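Local coordinates for bottromycin amidohydrolase (Streptomyces purpureus, PDB 6I5S), which probably hydrolyses an amide of a thiazoline-containing bottromycin precursor, using a two-zinc centre of the amidohydrolase type and acting as gatekeeper of the biosynthetic pathway, at residues 127-130 and 136-139; 172-177 and 203-208. All coordinates share one frame; numbering follows the deposited sequence.

Contact 1 of 2, residues 127-130 and 136-139; sequences AGVH and VLPR
His130 and Leu137 meet through two different first torsions. His130 has CG trans to its backbone N (chi1 -168°), which carries the imidazole off helix 121-132 toward the segment 136-139, whereas Leu137 holds CG between its own N and carbonyl carbon (chi1 40°), a less usual setting that brings CD1 against the base of the histidine. CD1 of Leu137 lies 3.3 Å from CD2 of His130 and 3.4 Å from its CB. The other methyl, CD2, serves a different neighbour, resting 4.1 Å from Val129 CG1, so the forked end of the leucine touches two successive helix residues.

The backbone of Leu137 also takes part. Its O approaches the imidazole at the edge, near the ring plane, 3.0 Å from His130 CD2; NE2 is farther from that oxygen and badly angled, so no N-H bond is made there. One face of the same ring is covered by Arg139, whose chain bends at chi2. Its CD stands 3.6 Å from the ring centroid and close to the ring normal, a CH-pi contact displaced toward the rim. Beyond it the guanidinium is turned 70° from the imidazole and presents NH1 at 3.2 Å from His130 ND1.

This is a helix packing on the connection that leads into parallel strand 139-142, with Arg139 already bonded through its backbone to Thr112 and Tyr114 of the adjoining strand. Arg139 NH2 lies near Arg131 NE and NH1 near Arg399 NH1. This cluster of like charges beside the imidazole would probably disfavour a second proton on His130, while the carbonyl oxygen at the ring edge and the arginine methylene over its face probably limit how the ring can turn.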
loop_
_atom_site.group_PDB
_atom_site.type_symbol
_atom_site.label_atom_id
_atom_site.label_comp_id
_atom_site.label_asym_id
_atom_site.label_seq_id
_atom_site.Cartn_x
_atom_site.Cartn_y
_atom_site.Cartn_z
ATOM N N ALA A 127 -7.305 13.814 3.147
ATOM C CA ALA A 127 -6.538 14.511 2.111
ATOM C C ALA A 127 -6.582 16.025 2.343
ATOM O O ALA A 127 -5.597 16.723 2.090
ATOM C CB ALA A 127 -7.065 14.196 0.703
ATOM N N GLY A 128 -7.718 16.540 2.841
ATOM C CA GLY A 128 -7.805 17.986 3.120
ATOM C C GLY A 128 -6.888 18.359 4.272
ATOM O O GLY A 128 -6.233 19.410 4.259
ATOM N N VAL A 129 -6.826 17.496 5.289
ATOM C CA VAL A 129 -5.927 17.741 6.424
ATOM C C VAL A 129 -4.488 17.771 5.933
ATOM O O VAL A 129 -3.665 18.561 6.413
ATOM C CB VAL A 129 -6.147 16.665 7.494
ATOM C CG1 VAL A 129 -5.036 16.680 8.569
ATOM C CG2 VAL A 129 -7.505 16.837 8.100
ATOM N N HIS A 130 -4.149 16.871 5.011
ATOM C CA HIS A 130 -2.818 16.877 4.403
ATOM C C HIS A 130 -2.541 18.171 3.641
ATOM O O HIS A 130 -1.504 18.837 3.832
ATOM C CB HIS A 130 -2.711 15.662 3.473
ATOM C CG HIS A 130 -1.318 15.392 3.008
ATOM N ND1 HIS A 130 -0.666 16.203 2.103
ATOM C CD2 HIS A 130 -0.457 14.393 3.309
ATOM C CE1 HIS A 130 0.537 15.705 1.870
ATOM N NE2 HIS A 130 0.685 14.620 2.594
ATOM N N VAL A 136 0.513 15.599 10.411
ATOM C CA VAL A 136 1.452 14.861 9.586
ATOM C C VAL A 136 0.812 13.529 9.237
ATOM O O VAL A 136 0.517 12.727 10.135
ATOM C CB VAL A 136 2.771 14.655 10.337
ATOM C CG1 VAL A 136 3.724 13.832 9.527
ATOM C CG2 VAL A 136 3.417 15.996 10.558
ATOM N N LEU A 137 0.579 13.291 7.949
ATOM C CA LEU A 137 -0.005 12.006 7.576
ATOM C C LEU A 137 0.359 11.687 6.122
ATOM O O LEU A 137 0.793 12.567 5.366
ATOM C CB LEU A 137 -1.523 12.006 7.813
ATOM C CG LEU A 137 -2.303 13.243 7.469
ATOM C CD1 LEU A 137 -1.946 13.721 6.122
ATOM C CD2 LEU A 137 -3.777 12.941 7.570
ATOM N N PRO A 138 0.262 10.424 5.726
ATOM C CA PRO A 138 0.507 10.066 4.330
ATOM C C PRO A 138 -0.610 10.625 3.457
ATOM O O PRO A 138 -1.761 10.756 3.903
ATOM C CB PRO A 138 0.466 8.534 4.327
ATOM C CG PRO A 138 0.341 8.109 5.753
ATOM C CD PRO A 138 -0.177 9.297 6.542
ATOM N N ARG A 139 -0.263 10.869 2.193
ATOM C CA ARG A 139 -1.243 11.417 1.253
ATOM C C ARG A 139 -2.073 10.283 0.651
ATOM O O ARG A 139 -1.494 9.341 0.101
ATOM C CB ARG A 139 -0.493 12.160 0.155
ATOM C CG ARG A 139 -1.369 12.866 -0.917
ATOM C CD ARG A 139 -2.104 14.095 -0.316
ATOM N NE ARG A 139 -2.720 14.903 -1.368
ATOM C CZ ARG A 139 -2.451 16.182 -1.624
ATOM N NH1 ARG A 139 -1.589 16.881 -0.888
ATOM N NH2 ARG A 139 -3.076 16.771 -2.633
#

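Contact 2 of 2, residues 172-177 and 203-208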
loop_
_atom_site.group_PDB
_atom_site.type_symbol
_atom_site.label_atom_id
_atom_site.label_comp_id
_atom_site.label_asym_id
_atom_site.label_seq_id
_atom_site.Cartn_x
_atom_site.Cartn_y
_atom_site.Cartn_z
ATOM N N ASP A 172 -20.410 10.977 -11.450
ATOM C CA ASP A 172 -20.784 12.263 -10.822
ATOM C C ASP A 172 -20.112 12.470 -9.473
ATOM O O ASP A 172 -19.678 13.594 -9.154
ATOM C CB ASP A 172 -22.288 12.329 -10.623
ATOM C CG ASP A 172 -23.072 12.414 -11.944
ATOM O OD1 ASP A 172 -22.483 12.874 -12.953
ATOM O OD2 ASP A 172 -24.303 12.118 -11.949
ATOM N N ASP A 173 -20.133 11.422 -8.617
ATOM C CA ASP A 173 -19.472 11.470 -7.323
ATOM C C ASP A 173 -17.962 11.691 -7.475
ATOM O O ASP A 173 -17.369 12.485 -6.743
ATOM C CB ASP A 173 -19.705 10.185 -6.545
ATOM C CG ASP A 173 -21.031 10.124 -5.796
ATOM O OD1 ASP A 173 -21.779 11.090 -5.722
ATOM O OD2 ASP A 173 -21.323 9.035 -5.215
ATOM N N VAL A 174 -17.328 10.987 -8.402
ATOM C CA VAL A 174 -15.892 11.125 -8.601
ATOM C C VAL A 174 -15.548 12.564 -8.948
ATOM O O VAL A 174 -14.672 13.184 -8.322
ATOM C CB VAL A 174 -15.397 10.126 -9.663
ATOM C CG1 VAL A 174 -13.966 10.407 -10.072
ATOM C CG2 VAL A 174 -15.520 8.696 -9.112
ATOM N N LEU A 175 -16.205 13.100 -9.969
ATOM C CA LEU A 175 -15.873 14.410 -10.466
ATOM C C LEU A 175 -16.396 15.523 -9.544
ATOM O O LEU A 175 -15.866 16.629 -9.586
ATOM C CB LEU A 175 -16.439 14.591 -11.878
ATOM C CG LEU A 175 -15.865 13.622 -12.969
ATOM C CD1 LEU A 175 -16.493 14.003 -14.297
ATOM C CD2 LEU A 175 -14.354 13.670 -13.078
ATOM N N GLY A 176 -17.441 15.265 -8.748
ATOM C CA GLY A 176 -18.029 16.304 -7.904
ATOM C C GLY A 176 -17.245 16.488 -6.633
ATOM O O GLY A 176 -17.095 17.624 -6.159
ATOM N N PHE A 177 -16.729 15.408 -6.080
ATOM C CA PHE A 177 -16.037 15.471 -4.788
ATOM C C PHE A 177 -14.537 15.273 -4.901
ATOM O O PHE A 177 -13.833 15.424 -3.883
ATOM C CB PHE A 177 -16.652 14.448 -3.814
ATOM C CG PHE A 177 -18.099 14.723 -3.532
ATOM C CD1 PHE A 177 -18.468 15.729 -2.629
ATOM C CD2 PHE A 177 -19.099 14.035 -4.213
ATOM C CE1 PHE A 177 -19.802 16.024 -2.424
ATOM C CE2 PHE A 177 -20.425 14.305 -3.978
ATOM C CZ PHE A 177 -20.784 15.321 -3.110
ATOM N N ALA A 203 -13.972 10.635 -19.244
ATOM C CA ALA A 203 -13.914 11.617 -18.170
ATOM C C ALA A 203 -12.534 11.699 -17.518
ATOM O O ALA A 203 -12.348 12.491 -16.581
ATOM C CB ALA A 203 -14.956 11.286 -17.093
ATOM N N GLY A 204 -11.551 10.953 -18.017
ATOM C CA GLY A 204 -10.221 10.978 -17.404
ATOM C C GLY A 204 -10.090 10.294 -16.078
ATOM O O GLY A 204 -9.168 10.605 -15.320
ATOM N N ILE A 205 -10.992 9.376 -15.754
ATOM C CA ILE A 205 -11.027 8.702 -14.459
ATOM C C ILE A 205 -10.418 7.309 -14.615
ATOM O O ILE A 205 -10.968 6.485 -15.387
ATOM C CB ILE A 205 -12.453 8.576 -13.943
ATOM C CG1 ILE A 205 -13.101 9.950 -13.776
ATOM C CG2 ILE A 205 -12.453 7.842 -12.606
ATOM C CD1 ILE A 205 -14.574 9.825 -13.669
ATOM N N PRO A 206 -9.405 6.961 -13.843
ATOM C CA PRO A 206 -8.876 5.581 -13.884
ATOM C C PRO A 206 -9.772 4.591 -13.187
ATOM O O PRO A 206 -10.417 4.914 -12.186
ATOM C CB PRO A 206 -7.532 5.686 -13.147
ATOM C CG PRO A 206 -7.627 6.838 -12.321
ATOM C CD PRO A 206 -8.576 7.827 -13.000
ATOM N N VAL A 207 -9.807 3.372 -13.752
ATOM C CA VAL A 207 -10.533 2.252 -13.173
ATOM C C VAL A 207 -9.529 1.195 -12.714
ATOM O O VAL A 207 -8.670 0.745 -13.493
ATOM C CB VAL A 207 -11.539 1.644 -14.177
ATOM C CG1 VAL A 207 -12.251 0.457 -13.539
ATOM C CG2 VAL A 207 -12.533 2.732 -14.670
ATOM N N VAL A 208 -9.648 0.786 -11.450
ATOM C CA VAL A 208 -8.751 -0.177 -10.853
ATOM C C VAL A 208 -9.604 -1.285 -10.247
ATOM O O VAL A 208 -10.822 -1.208 -10.218
ATOM C CB VAL A 208 -7.826 0.446 -9.782
ATOM C CG1 VAL A 208 -6.936 1.485 -10.393
ATOM C CG2 VAL A 208 -8.633 1.046 -8.623
#
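A small, wholly apolar contact joins the last turn of helix 164-177 to the segment that leaves helix 190-203 and runs inward, partly buried on the outer side of the fold. The evidence is three methyl contacts and 153 Å² of buried surface. Ile205 takes part in two of the three contacts and has the largest covered surface. Its CG1 is trans to the carbonyl carbon (chi1 -60°), and with chi2 also extended, CD1 reaches the helix. Ile205 and Val174 reach tip to tip, CD1 of Ile205 3.7 Å from Val174 CG1. The Leu175 side chain crosses Ile205 obliquely and sets its CD2 3.9 Å from Ile205 CD1. The second methyl of Leu175, CD1, turns to Ala203 CB at 4.2 Å, at the more open margin.

Gly204, just after helix 190-203, turns the chain out of it in a Schellman motif with positive phi, between the two residues that touch helix 164-177. Beneath the contact, Val174 and Ile205 both rest on Ile182, whose backbone bonds to Pro206 and Val208; the next residue, 183, is the carboxylated lysine that binds both zinc ions. An alanine in place of Ile205 would probably leave Val174 CG1 and Leu175 CD2 without their shared methyl partner and open a gap between helix and segment. With dispersion and burial as its means, the contact depends on the fit of branched side chains and imposes little directional restraint.

How the contacts relate
Both contacts set a helix against the chain following a helix, but at different range. Contact 1 brings the chain leaving helix 121-132 back against that helix, whereas contact 2 brings together two successive helices, 164-177 and the exit of 190-203. Contact 1 is the more enclosed, with four of its five touching residues buried against two of four, and it covers 294 Å² against 153 Å². Its chemistry mixes methyl packing, a CH-pi contact of an arginine methylene and a carbonyl oxygen at a ring edge; contact 2 is aliphatic throughout. The two share no element: their centres are 20 Å apart, their nearest atoms about 8 Å, and they follow one another along the chain.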